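Local coordinates for aminoglycoside Nucleotidyltransferase (2")-Ia (Pseudomonas aeruginosa, PDB 5CFT), which adenylates the 2''-hydroxyl group of gentamicin, tobramycin, kanamycin and related aminoglycosides, thereby making the bacterium resistant to these antibiotics, at residues 11-16 with 51-56; 39-44 with 128-133; 80-85 with 94-99. All blocks are in the same frame, centred on the assembly; numbering follows the deposited sequence.

Contact 1: 11-16 with 51-56; sequences TTQVTL and DDIDLT. With MN (manganese (II) ion), chain C; MN (manganese (II) ion), chain B; APC (diphosphomethylphosphonic acid adenosyl ester), chain D.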
loop_
_atom_site.group_PDB
_atom_site.type_symbol
_atom_site.label_atom_id
_atom_site.label_comp_id
_atom_site.label_asym_id
_atom_site.label_seq_id
_atom_site.Cartn_x
_atom_site.Cartn_y
_atom_site.Cartn_z
ATOM N N THR A 11 -10.065 -13.784 8.371
ATOM C CA THR A 11 -10.807 -14.173 7.245
ATOM C C THR A 11 -11.559 -12.931 6.791
ATOM O O THR A 11 -11.587 -12.734 5.607
ATOM C CB THR A 11 -11.745 -15.363 7.513
ATOM O OG1 THR A 11 -12.396 -15.738 6.292
ATOM C CG2 THR A 11 -12.760 -15.027 8.550
ATOM N N THR A 12 -12.122 -12.080 7.656
ATOM C CA THR A 12 -12.891 -10.938 7.132
ATOM C C THR A 12 -12.034 -10.025 6.268
ATOM O O THR A 12 -12.409 -9.632 5.146
ATOM C CB THR A 12 -13.513 -10.112 8.269
ATOM O OG1 THR A 12 -14.326 -10.979 9.045
ATOM C CG2 THR A 12 -14.352 -8.976 7.723
ATOM N N GLN A 13 -10.857 -9.628 6.737
ATOM C CA GLN A 13 -9.999 -8.797 5.892
ATOM C C GLN A 13 -9.615 -9.437 4.604
ATOM O O GLN A 13 -9.631 -8.759 3.556
ATOM C CB GLN A 13 -8.703 -8.375 6.616
ATOM C CG GLN A 13 -8.813 -7.100 7.244
ATOM C CD GLN A 13 -7.581 -6.725 7.987
ATOM O OE1 GLN A 13 -6.514 -7.314 7.781
ATOM N NE2 GLN A 13 -7.745 -5.842 8.972
ATOM N N VAL A 14 -9.248 -10.713 4.652
ATOM C CA VAL A 14 -8.798 -11.404 3.462
ATOM C C VAL A 14 -9.976 -11.481 2.506
ATOM O O VAL A 14 -9.834 -11.197 1.309
ATOM C CB VAL A 14 -8.242 -12.777 3.761
ATOM C CG1 VAL A 14 -8.069 -13.563 2.512
ATOM C CG2 VAL A 14 -6.918 -12.642 4.468
ATOM N N THR A 15 -11.157 -11.842 3.004
ATOM C CA THR A 15 -12.316 -11.897 2.114
ATOM C C THR A 15 -12.641 -10.532 1.502
ATOM O O THR A 15 -12.980 -10.419 0.319
ATOM C CB THR A 15 -13.533 -12.469 2.910
ATOM O OG1 THR A 15 -13.221 -13.783 3.379
ATOM C CG2 THR A 15 -14.814 -12.499 2.052
ATOM N N LEU A 16 -12.531 -9.485 2.312
ATOM C CA LEU A 16 -12.817 -8.133 1.873
ATOM C C LEU A 16 -11.823 -7.698 0.792
ATOM O O LEU A 16 -12.227 -7.108 -0.200
ATOM C CB LEU A 16 -12.770 -7.184 3.044
ATOM C CG LEU A 16 -13.015 -5.722 2.704
ATOM C CD1 LEU A 16 -14.374 -5.563 2.031
ATOM C CD2 LEU A 16 -12.953 -4.839 3.963
ATOM N N ASP A 51 -3.972 -3.731 10.992
ATOM C CA ASP A 51 -4.980 -2.808 11.514
ATOM C C ASP A 51 -5.874 -2.217 10.447
ATOM O O ASP A 51 -7.021 -1.853 10.724
ATOM C CB ASP A 51 -4.315 -1.708 12.321
ATOM C CG ASP A 51 -3.838 -2.200 13.690
ATOM O OD1 ASP A 51 -4.157 -3.337 14.097
ATOM O OD2 ASP A 51 -3.182 -1.405 14.391
ATOM N N ASP A 52 -5.376 -2.136 9.230
ATOM C CA ASP A 52 -6.151 -1.621 8.090
ATOM C C ASP A 52 -5.694 -2.233 6.791
ATOM O O ASP A 52 -4.819 -3.108 6.773
ATOM C CB ASP A 52 -6.103 -0.069 8.023
ATOM C CG ASP A 52 -4.770 0.478 7.753
ATOM O OD1 ASP A 52 -3.917 -0.237 7.248
ATOM O OD2 ASP A 52 -4.577 1.724 7.997
ATOM N N ILE A 53 -6.322 -1.827 5.685
ATOM C CA ILE A 53 -5.939 -2.195 4.346
ATOM C C ILE A 53 -5.542 -0.915 3.636
ATOM O O ILE A 53 -6.377 -0.010 3.514
ATOM C CB ILE A 53 -7.089 -2.851 3.641
ATOM C CG1 ILE A 53 -7.511 -4.185 4.312
ATOM C CG2 ILE A 53 -6.734 -3.183 2.210
ATOM C CD1 ILE A 53 -8.932 -4.661 3.919
ATOM N N ASP A 54 -4.287 -0.786 3.253
ATOM C CA ASP A 54 -3.762 0.336 2.498
ATOM C C ASP A 54 -3.895 0.053 1.017
ATOM O O ASP A 54 -3.472 -0.999 0.540
ATOM C CB ASP A 54 -2.308 0.575 2.887
ATOM C CG ASP A 54 -2.126 0.837 4.355
ATOM O OD1 ASP A 54 -2.521 1.937 4.838
ATOM O OD2 ASP A 54 -1.595 -0.048 5.085
ATOM N N LEU A 55 -4.461 1.004 0.278
ATOM C CA LEU A 55 -4.720 0.863 -1.146
ATOM C C LEU A 55 -4.195 2.088 -1.877
ATOM O O LEU A 55 -4.386 3.241 -1.422
ATOM C CB LEU A 55 -6.208 0.748 -1.418
ATOM C CG LEU A 55 -6.905 -0.488 -0.895
ATOM C CD1 LEU A 55 -8.404 -0.357 -1.189
ATOM C CD2 LEU A 55 -6.323 -1.736 -1.509
ATOM N N THR A 56 -3.589 1.879 -3.043
ATOM C CA THR A 56 -3.229 2.930 -3.982
ATOM C C THR A 56 -4.140 2.787 -5.200
ATOM O O THR A 56 -4.336 1.681 -5.704
ATOM C CB THR A 56 -1.756 2.874 -4.435
ATOM O OG1 THR A 56 -0.904 2.980 -3.285
ATOM C CG2 THR A 56 -1.430 3.985 -5.363
HETATM MN MN MN C . -2.853 2.832 6.890
HETATM MN MN MN B . -1.822 -0.440 7.124
HETATM P PG APC D . -0.936 -2.580 9.516
HETATM O O1G APC D . -1.151 -3.062 10.992
HETATM O O2G APC D . -1.852 -1.422 9.186
HETATM O O3G APC D . -0.905 -3.633 8.544
HETATM P PB APC D . 1.081 -0.855 8.559
HETATM O O1B APC D . 2.610 -1.024 8.364
HETATM O O2B APC D . 0.300 -0.907 7.269
HETATM O O3B APC D . 0.579 -2.018 9.459
HETATM P PA APC D . -0.084 1.957 8.811
HETATM O O1A APC D . -0.518 3.009 9.798
HETATM O O2A APC D . -1.235 1.488 7.913
HETATM C C3A APC D . 0.704 0.564 9.560
HETATM O "O5'" APC D . 0.917 2.741 7.886
HETATM C "C5'" APC D . 1.133 2.504 6.475
HETATM C "C4'" APC D . 2.549 2.956 6.238
HETATM O "O4'" APC D . 2.651 4.360 6.567
HETATM C "C3'" APC D . 3.507 2.245 7.155
HETATM O "O3'" APC D . 3.915 1.072 6.445
HETATM C "C2'" APC D . 4.590 3.287 7.403
HETATM O "O2'" APC D . 5.447 3.178 6.267
HETATM C "C1'" APC D . 3.800 4.602 7.369
HETATM N N9 APC D . 3.404 5.186 8.673
HETATM C C8 APC D . 2.842 4.582 9.764
HETATM N N7 APC D . 2.442 5.416 10.703
HETATM C C5 APC D . 2.798 6.654 10.197
HETATM C C6 APC D . 2.749 7.954 10.757
HETATM N N6 APC D . 2.221 8.233 11.955
HETATM N N1 APC D . 3.281 8.967 10.042
HETATM C C2 APC D . 3.809 8.703 8.847
HETATM N N3 APC D . 3.905 7.530 8.218
HETATM C C4 APC D . 3.390 6.538 8.951
HETATM O O HOH W 1 -2.150 -2.610 6.494
#

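Contact 2: 39-44 with 128-133; sequences IDARLG and VRCNSW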
loop_
_atom_site.group_PDB
_atom_site.type_symbol
_atom_site.label_atom_id
_atom_site.label_comp_id
_atom_site.label_asym_id
_atom_site.label_seq_id
_atom_site.Cartn_x
_atom_site.Cartn_y
_atom_site.Cartn_z
ATOM N N ILE A 39 3.545 -5.981 2.268
ATOM C CA ILE A 39 4.682 -6.764 2.677
ATOM C C ILE A 39 4.307 -8.227 2.721
ATOM O O ILE A 39 5.004 -9.106 2.180
ATOM C CB ILE A 39 5.140 -6.260 4.039
ATOM C CG1 ILE A 39 5.698 -4.827 3.904
ATOM C CG2 ILE A 39 6.206 -7.213 4.629
ATOM C CD1 ILE A 39 5.998 -4.232 5.275
ATOM N N ASP A 40 3.185 -8.515 3.366
ATOM C CA ASP A 40 2.733 -9.898 3.485
ATOM C C ASP A 40 2.412 -10.465 2.079
ATOM O O ASP A 40 2.658 -11.665 1.835
ATOM C CB ASP A 40 1.541 -10.038 4.393
ATOM C CG ASP A 40 1.916 -9.985 5.864
ATOM O OD1 ASP A 40 3.042 -9.585 6.187
ATOM O OD2 ASP A 40 1.045 -10.309 6.716
ATOM N N ALA A 41 1.895 -9.649 1.172
ATOM C CA ALA A 41 1.602 -10.137 -0.177
ATOM C C ALA A 41 2.857 -10.491 -0.942
ATOM O O ALA A 41 2.920 -11.522 -1.626
ATOM C CB ALA A 41 0.778 -9.113 -0.882
ATOM N N ARG A 42 3.897 -9.668 -0.855
ATOM C CA ARG A 42 5.126 -9.971 -1.552
ATOM C C ARG A 42 5.826 -11.191 -0.921
ATOM O O ARG A 42 6.517 -11.930 -1.619
ATOM C CB ARG A 42 6.042 -8.764 -1.589
ATOM C CG ARG A 42 5.566 -7.688 -2.542
ATOM C CD ARG A 42 6.599 -6.557 -2.702
ATOM N NE ARG A 42 6.109 -5.668 -3.759
ATOM C CZ ARG A 42 6.277 -5.865 -5.053
ATOM N NH1 ARG A 42 7.083 -6.831 -5.513
ATOM N NH2 ARG A 42 5.638 -5.096 -5.906
ATOM N N LEU A 43 5.658 -11.395 0.387
ATOM C CA LEU A 43 6.205 -12.565 1.039
ATOM C C LEU A 43 5.401 -13.832 0.781
ATOM O O LEU A 43 5.931 -14.920 0.919
ATOM C CB LEU A 43 6.257 -12.362 2.557
ATOM C CG LEU A 43 7.222 -11.215 2.936
ATOM C CD1 LEU A 43 7.168 -11.021 4.461
ATOM C CD2 LEU A 43 8.632 -11.529 2.508
ATOM N N GLY A 44 4.125 -13.667 0.434
ATOM C CA GLY A 44 3.224 -14.785 0.332
ATOM C C GLY A 44 2.935 -15.446 1.634
ATOM O O GLY A 44 2.686 -16.655 1.667
ATOM N N VAL A 128 -1.944 -10.631 -6.543
ATOM C CA VAL A 128 -2.454 -9.281 -6.356
ATOM C C VAL A 128 -1.410 -8.265 -6.716
ATOM O O VAL A 128 -0.205 -8.451 -6.497
ATOM C CB VAL A 128 -2.886 -9.027 -4.914
ATOM C CG1 VAL A 128 -4.012 -9.963 -4.513
ATOM C CG2 VAL A 128 -1.733 -9.143 -3.903
ATOM N N ARG A 129 -1.838 -7.130 -7.246
ATOM C CA ARG A 129 -0.965 -5.990 -7.423
ATOM C C ARG A 129 -0.645 -5.373 -6.050
ATOM O O ARG A 129 -1.503 -5.200 -5.187
ATOM C CB ARG A 129 -1.576 -4.909 -8.318
ATOM C CG ARG A 129 -1.746 -5.346 -9.770
ATOM C CD ARG A 129 -2.069 -4.131 -10.633
ATOM N NE ARG A 129 -2.313 -4.494 -12.020
ATOM C CZ ARG A 129 -3.500 -4.832 -12.518
ATOM N NH1 ARG A 129 -3.579 -5.121 -13.819
ATOM N NH2 ARG A 129 -4.588 -4.888 -11.782
ATOM N N CYS A 130 0.646 -5.141 -5.820
ATOM C CA CYS A 130 1.121 -4.408 -4.627
ATOM C C CYS A 130 2.162 -3.360 -5.014
ATOM O O CYS A 130 2.830 -3.466 -6.089
ATOM C CB CYS A 130 1.736 -5.290 -3.555
ATOM S SG CYS A 130 1.183 -6.960 -3.209
ATOM N N ASN A 131 2.324 -2.347 -4.149
ATOM C CA ASN A 131 3.421 -1.416 -4.324
ATOM C C ASN A 131 4.773 -2.123 -4.256
ATOM O O ASN A 131 4.920 -3.182 -3.655
ATOM C CB ASN A 131 3.359 -0.280 -3.314
ATOM C CG ASN A 131 2.128 0.500 -3.392
ATOM O OD1 ASN A 131 1.436 0.608 -2.372
ATOM N ND2 ASN A 131 1.795 1.051 -4.548
ATOM N N SER A 132 5.737 -1.543 -4.962
ATOM C CA SER A 132 7.087 -2.057 -4.971
ATOM C C SER A 132 7.702 -2.036 -3.565
ATOM O O SER A 132 7.343 -1.239 -2.706
ATOM C CB SER A 132 7.979 -1.236 -5.904
ATOM O OG SER A 132 8.078 0.084 -5.407
ATOM N N TRP A 133 8.701 -2.878 -3.333
ATOM C CA TRP A 133 9.436 -2.790 -2.094
ATOM C C TRP A 133 9.991 -1.382 -1.875
ATOM O O TRP A 133 9.976 -0.862 -0.747
ATOM C CB TRP A 133 10.597 -3.792 -2.071
ATOM C CG TRP A 133 10.280 -5.228 -1.866
ATOM C CD1 TRP A 133 10.651 -6.230 -2.663
ATOM C CD2 TRP A 133 9.605 -5.820 -0.733
ATOM N NE1 TRP A 133 10.237 -7.441 -2.140
ATOM C CE2 TRP A 133 9.593 -7.204 -0.950
ATOM C CE3 TRP A 133 9.012 -5.309 0.443
ATOM C CZ2 TRP A 133 9.015 -8.070 -0.056
ATOM C CZ3 TRP A 133 8.443 -6.158 1.307
ATOM C CH2 TRP A 133 8.451 -7.528 1.078
#

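Contact 3: 80-85 with 94-99; sequences LDYGFL and DCEPAW. With MN (manganese (II) ion), chain C; 51G (gentamicin C1), chain E.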
loop_
_atom_site.group_PDB
_atom_site.type_symbol
_atom_site.label_atom_id
_atom_site.label_comp_id
_atom_site.label_asym_id
_atom_site.label_seq_id
_atom_site.Cartn_x
_atom_site.Cartn_y
_atom_site.Cartn_z
ATOM N N LEU A 80 -7.873 12.960 4.213
ATOM C CA LEU A 80 -6.566 13.298 4.798
ATOM C C LEU A 80 -5.775 14.118 3.825
ATOM O O LEU A 80 -6.183 14.297 2.676
ATOM C CB LEU A 80 -5.763 12.040 5.141
ATOM C CG LEU A 80 -6.199 11.180 6.322
ATOM C CD1 LEU A 80 -6.434 11.986 7.609
ATOM C CD2 LEU A 80 -7.381 10.454 5.889
ATOM N N ASP A 81 -4.591 14.575 4.240
ATOM C CA ASP A 81 -3.828 15.403 3.327
ATOM C C ASP A 81 -3.389 14.629 2.096
ATOM O O ASP A 81 -3.244 15.186 1.014
ATOM C CB ASP A 81 -2.588 16.006 4.014
ATOM C CG ASP A 81 -2.942 16.966 5.130
ATOM O OD1 ASP A 81 -3.905 17.767 4.977
ATOM O OD2 ASP A 81 -2.252 16.942 6.177
ATOM N N TYR A 82 -3.239 13.315 2.217
ATOM C CA TYR A 82 -2.673 12.542 1.116
ATOM C C TYR A 82 -3.718 11.657 0.403
ATOM O O TYR A 82 -3.370 11.010 -0.594
ATOM C CB TYR A 82 -1.522 11.623 1.618
ATOM C CG TYR A 82 -2.063 10.596 2.613
ATOM C CD1 TYR A 82 -2.699 9.403 2.183
ATOM C CD2 TYR A 82 -1.991 10.823 3.962
ATOM C CE1 TYR A 82 -3.225 8.539 3.121
ATOM C CE2 TYR A 82 -2.547 9.945 4.891
ATOM C CZ TYR A 82 -3.131 8.816 4.448
ATOM O OH TYR A 82 -3.644 7.995 5.411
ATOM N N GLY A 83 -4.950 11.612 0.895
ATOM C CA GLY A 83 -5.857 10.603 0.393
ATOM C C GLY A 83 -7.102 10.590 1.241
ATOM O O GLY A 83 -7.530 11.602 1.799
ATOM N N PHE A 84 -7.741 9.428 1.373
ATOM C CA PHE A 84 -8.974 9.333 2.161
ATOM C C PHE A 84 -9.105 7.999 2.887
ATOM O O PHE A 84 -8.473 6.998 2.514
ATOM C CB PHE A 84 -10.227 9.531 1.290
ATOM C CG PHE A 84 -10.518 8.420 0.330
ATOM C CD1 PHE A 84 -11.347 7.363 0.695
ATOM C CD2 PHE A 84 -10.028 8.440 -0.971
ATOM C CE1 PHE A 84 -11.640 6.347 -0.189
ATOM C CE2 PHE A 84 -10.366 7.446 -1.881
ATOM C CZ PHE A 84 -11.149 6.401 -1.503
ATOM N N LEU A 85 -9.819 7.997 4.014
ATOM C CA LEU A 85 -10.116 6.756 4.711
ATOM C C LEU A 85 -11.553 6.410 4.349
ATOM O O LEU A 85 -12.428 7.276 4.178
ATOM C CB LEU A 85 -9.959 6.862 6.238
ATOM C CG LEU A 85 -8.636 7.439 6.762
ATOM C CD1 LEU A 85 -8.759 7.440 8.278
ATOM C CD2 LEU A 85 -7.441 6.589 6.368
ATOM N N ASP A 94 -7.354 2.619 3.806
ATOM C CA ASP A 94 -6.562 3.840 3.821
ATOM C C ASP A 94 -6.069 4.050 2.408
ATOM O O ASP A 94 -5.197 3.291 1.944
ATOM C CB ASP A 94 -5.436 3.662 4.831
ATOM C CG ASP A 94 -4.522 4.814 4.937
ATOM O OD1 ASP A 94 -4.697 5.840 4.278
ATOM O OD2 ASP A 94 -3.610 4.726 5.791
ATOM N N CYS A 95 -6.669 4.982 1.705
ATOM C CA CYS A 95 -6.561 5.056 0.223
ATOM C C CYS A 95 -5.803 6.277 -0.258
ATOM O O CYS A 95 -6.129 7.414 0.110
ATOM C CB CYS A 95 -7.986 5.066 -0.398
ATOM S SG CYS A 95 -8.976 3.660 0.082
ATOM N N GLU A 96 -4.786 6.075 -1.091
ATOM C CA GLU A 96 -3.987 7.153 -1.612
ATOM C C GLU A 96 -3.964 7.095 -3.139
ATOM O O GLU A 96 -3.828 6.006 -3.728
ATOM C CB GLU A 96 -2.554 7.039 -1.051
ATOM C CG GLU A 96 -1.684 8.089 -1.520
ATOM C CD GLU A 96 -0.314 8.103 -0.884
ATOM O OE1 GLU A 96 0.297 7.066 -0.794
ATOM O OE2 GLU A 96 0.159 9.220 -0.538
ATOM N N PRO A 97 -4.000 8.245 -3.802
ATOM C CA PRO A 97 -3.930 8.262 -5.258
ATOM C C PRO A 97 -2.514 8.042 -5.765
ATOM O O PRO A 97 -1.511 8.434 -5.135
ATOM C CB PRO A 97 -4.416 9.654 -5.608
ATOM C CG PRO A 97 -3.955 10.475 -4.407
ATOM C CD PRO A 97 -4.300 9.574 -3.263
ATOM N N ALA A 98 -2.441 7.420 -6.947
ATOM C CA ALA A 98 -1.259 7.466 -7.825
ATOM C C ALA A 98 -1.693 8.097 -9.144
ATOM O O ALA A 98 -2.881 8.073 -9.517
ATOM C CB ALA A 98 -0.707 6.096 -8.059
ATOM N N TRP A 99 -0.742 8.680 -9.861
ATOM C CA TRP A 99 -1.059 9.465 -11.018
ATOM C C TRP A 99 -0.239 8.979 -12.182
ATOM O O TRP A 99 0.911 8.635 -12.014
ATOM C CB TRP A 99 -0.787 10.962 -10.747
ATOM C CG TRP A 99 -1.557 11.488 -9.561
ATOM C CD1 TRP A 99 -1.092 11.604 -8.296
ATOM C CD2 TRP A 99 -2.924 11.890 -9.535
ATOM N NE1 TRP A 99 -2.086 12.105 -7.488
ATOM C CE2 TRP A 99 -3.216 12.255 -8.221
ATOM C CE3 TRP A 99 -3.942 11.990 -10.505
ATOM C CZ2 TRP A 99 -4.458 12.769 -7.862
ATOM C CZ3 TRP A 99 -5.181 12.456 -10.121
ATOM C CH2 TRP A 99 -5.409 12.836 -8.805
HETATM MN MN MN C . -2.853 2.832 6.890
HETATM O O6 51G E . -1.783 4.583 8.008
HETATM C C14 51G E . -1.342 5.865 8.460
HETATM C C15 51G E . -2.507 6.852 8.485
HETATM N N 51G E . -3.587 6.394 9.361
HETATM C C19 51G E . -4.904 6.457 8.727
HETATM C C16 51G E . -2.011 8.202 8.991
HETATM C C18 51G E . -3.109 9.256 8.930
HETATM O O5 51G E . -1.675 7.989 10.373
HETATM C C17 51G E . -0.804 8.649 8.169
HETATM O O4 51G E . 0.202 7.643 8.077
HETATM C C13 51G E . -0.223 6.390 7.566
HETATM O O3 51G E . -0.694 6.609 6.265
HETATM C C11 51G E . 0.236 6.561 5.159
HETATM C C10 51G E . -0.552 6.147 3.911
HETATM N N1 51G E . -1.251 4.853 4.052
HETATM C C9 51G E . 0.382 6.127 2.697
HETATM C C8 51G E . 1.027 7.498 2.466
HETATM N N2 51G E . 1.916 7.442 1.282
HETATM C C12 51G E . 0.860 7.935 4.943
HETATM O O2 51G E . 1.702 8.285 6.051
HETATM C C7 51G E . 1.749 7.970 3.709
HETATM O O1 51G E . 2.098 9.349 3.481
HETATM C C6 51G E . 3.432 9.649 3.125
HETATM C C5 51G E . 3.995 10.726 4.061
HETATM N N3 51G E . 3.829 10.342 5.462
HETATM C C4 51G E . 3.217 12.004 3.792
HETATM C C3 51G E . 3.389 12.361 2.331
HETATM O O 51G E . 3.562 10.008 1.767
HETATM C C2 51G E . 2.895 11.250 1.428
HETATM C C1 51G E . 3.147 11.478 -0.036
HETATM C C 51G E . 4.615 11.759 -0.298
HETATM N N4 51G E . 2.702 10.334 -0.844
HETATM C C20 51G E . 2.647 10.632 -2.261
HETATM O O HOH W 2 -1.087 11.606 -1.884
#

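Contact 1: 11-16 with 51-56
Ile53 reaches from strand 53-58 to the helix at 11-16, where its CD1 meets two side chains at once. Leu16 comes to it at a slant, CD2 lying 4.0 Å from Ile53 CD1, while Gln13 runs past it in the opposite direction, with Gln13 CG 4.1 Å from the same methyl. CG1 of Ile53 stands anti to the carbonyl carbon (chi1 -64°), which carries CD1 out to the helix. No hydrogen bond joins the two segments; the Gln13 amide is held by neighbours instead, OE1 taking the indole N-H of Trp37 and NE2 giving to His50 O and Glu91 OE1. On either side of Ile53 in sequence, Asp52 and Asp54 point their carboxylates to the metals. Each bridges the two manganese ions: Asp52 OD1 and Asp54 OD2 both lie 2.1 Å from one, Asp52 OD2 and Asp54 OD1 both 2.3 Å from the other. Asp51 N donates a nearly straight bond (169°) to O1G of the nucleotide analogue, 2.9 Å away. The alternation of buried isoleucine and metal-binding aspartates is the Asp-x-Asp motif of the nucleotidyltransferase fold, with its two-metal site.

Contact 2: 39-44 with 128-133
The last turn of helix 35-43 lies against an irregular stretch of chain, 128-133, with CA atoms 7.3 Å apart at Ala41 and Cys130 and 7.8 Å apart at Ile39 and Trp133, and a Schellman motif with Gly44 as its C-prime residue ends the helix. Arg42 carries most of the contact. Its chain is extended from CG to NE and slides along the Trp133 indole, placing Arg42 CD over the ring face, 3.6 Å from the centroid of the five-membered ring, a CH-pi contact; CB sits 3.4 Å from Trp133 CZ2. Beyond the ring the guanidinium, turned 52° from the indole plane, grips the backbone. Arg42 NE donates to Asn131 O at 2.8 Å (156°), a partner lying in the guanidinium plane, and NH2 adds a weak bond to the same oxygen. Arg42 NH2 also donates to Cys130 O at 3.3 Å, approaching from above that carbonyl's plane, and forms a salt bridge with Glu120. Ile39 crosses the indole at about a right angle, Ile39 CG1 4.0 Å from Trp133 CZ3. On the other flank Ala41 CB packs on Val128 CG2, 3.9 Å away. Ser132 OG caps Ala135 N at the start of helix 133-146, Ile39 also packs on that helix, and Trp133 also packs on helix 154-167. Backbone hydrogen bonds of Arg129 and Asn131 with Ile33 join the loop to strand 32-34.

Contact 3: 80-85 with 94-99
Asp94 OD2 is gripped from two directions: it binds one manganese ion at 2.3 Å and accepts a weak hydrogen bond from N1 of gentamicin. Asp94 OD1, the other oxygen, accepts a 2.7 Å hydrogen bond from Tyr82 OH on its syn side. The two side chains cross at about a right angle, ring and carboxylate planes 48° apart, and OD1 lies at the ring edge. Tyr82 CG stands between its backbone N and carbonyl carbon (chi1 63°), a rotamer that turns one ring face to the antibiotic, whose C12 lies over it toward the rim. Glu96, extended beyond CG, spreads its two oxygens to separate amines: OE1 accepts from gentamicin N2 at 2.7 Å and OE2 from N4 at 2.8 Å. A water bridges Tyr82 O and Glu96 OE2. Behind these side chains Phe84 and Cys95 form an antiparallel hydrogen-bonded pair, with Phe84 N 2.9 Å from Cys95 O and Cys95 N 2.8 Å from Phe84 O. On the sheet face opposite Asp94, Cys95 CB sits over the Phe84 ring, 3.7 Å from its centroid, a CH-pi contact, as that ring packs on Leu65 of helix 62-71. The carboxylates are consistent with an amine-rich, probably protonated substrate: Glu96 probably stabilises two of its amines, Asp94 shares its ion with gentamicin O6, and that metal and the Tyr82 bond together hold the carboxylate's rotation.

Contacts 1 and 3 meet in one sheet, where strands 53-58 and 91-101 run parallel: Ile53 O lies 2.8 Å from Asp94 N and Leu55 O 2.9 Å from Glu96 N, probable hydrogen bonds. This pairing brings Asp94 beside Asp52 and Asp54, so both contacts share one manganese ion, with the nucleotide held partly at contact 1 and gentamicin partly at contact 3. Contact 2 lies across the chain's centre from contact 3, their centres about 19 Å apart and nearest atoms about 7 Å apart. It touches contact 1 through Thr56 and Asn131, and its helix 35-43 precedes strand 53-58, with the side chain of Ile39 about 6 Å from the nucleotide analogue.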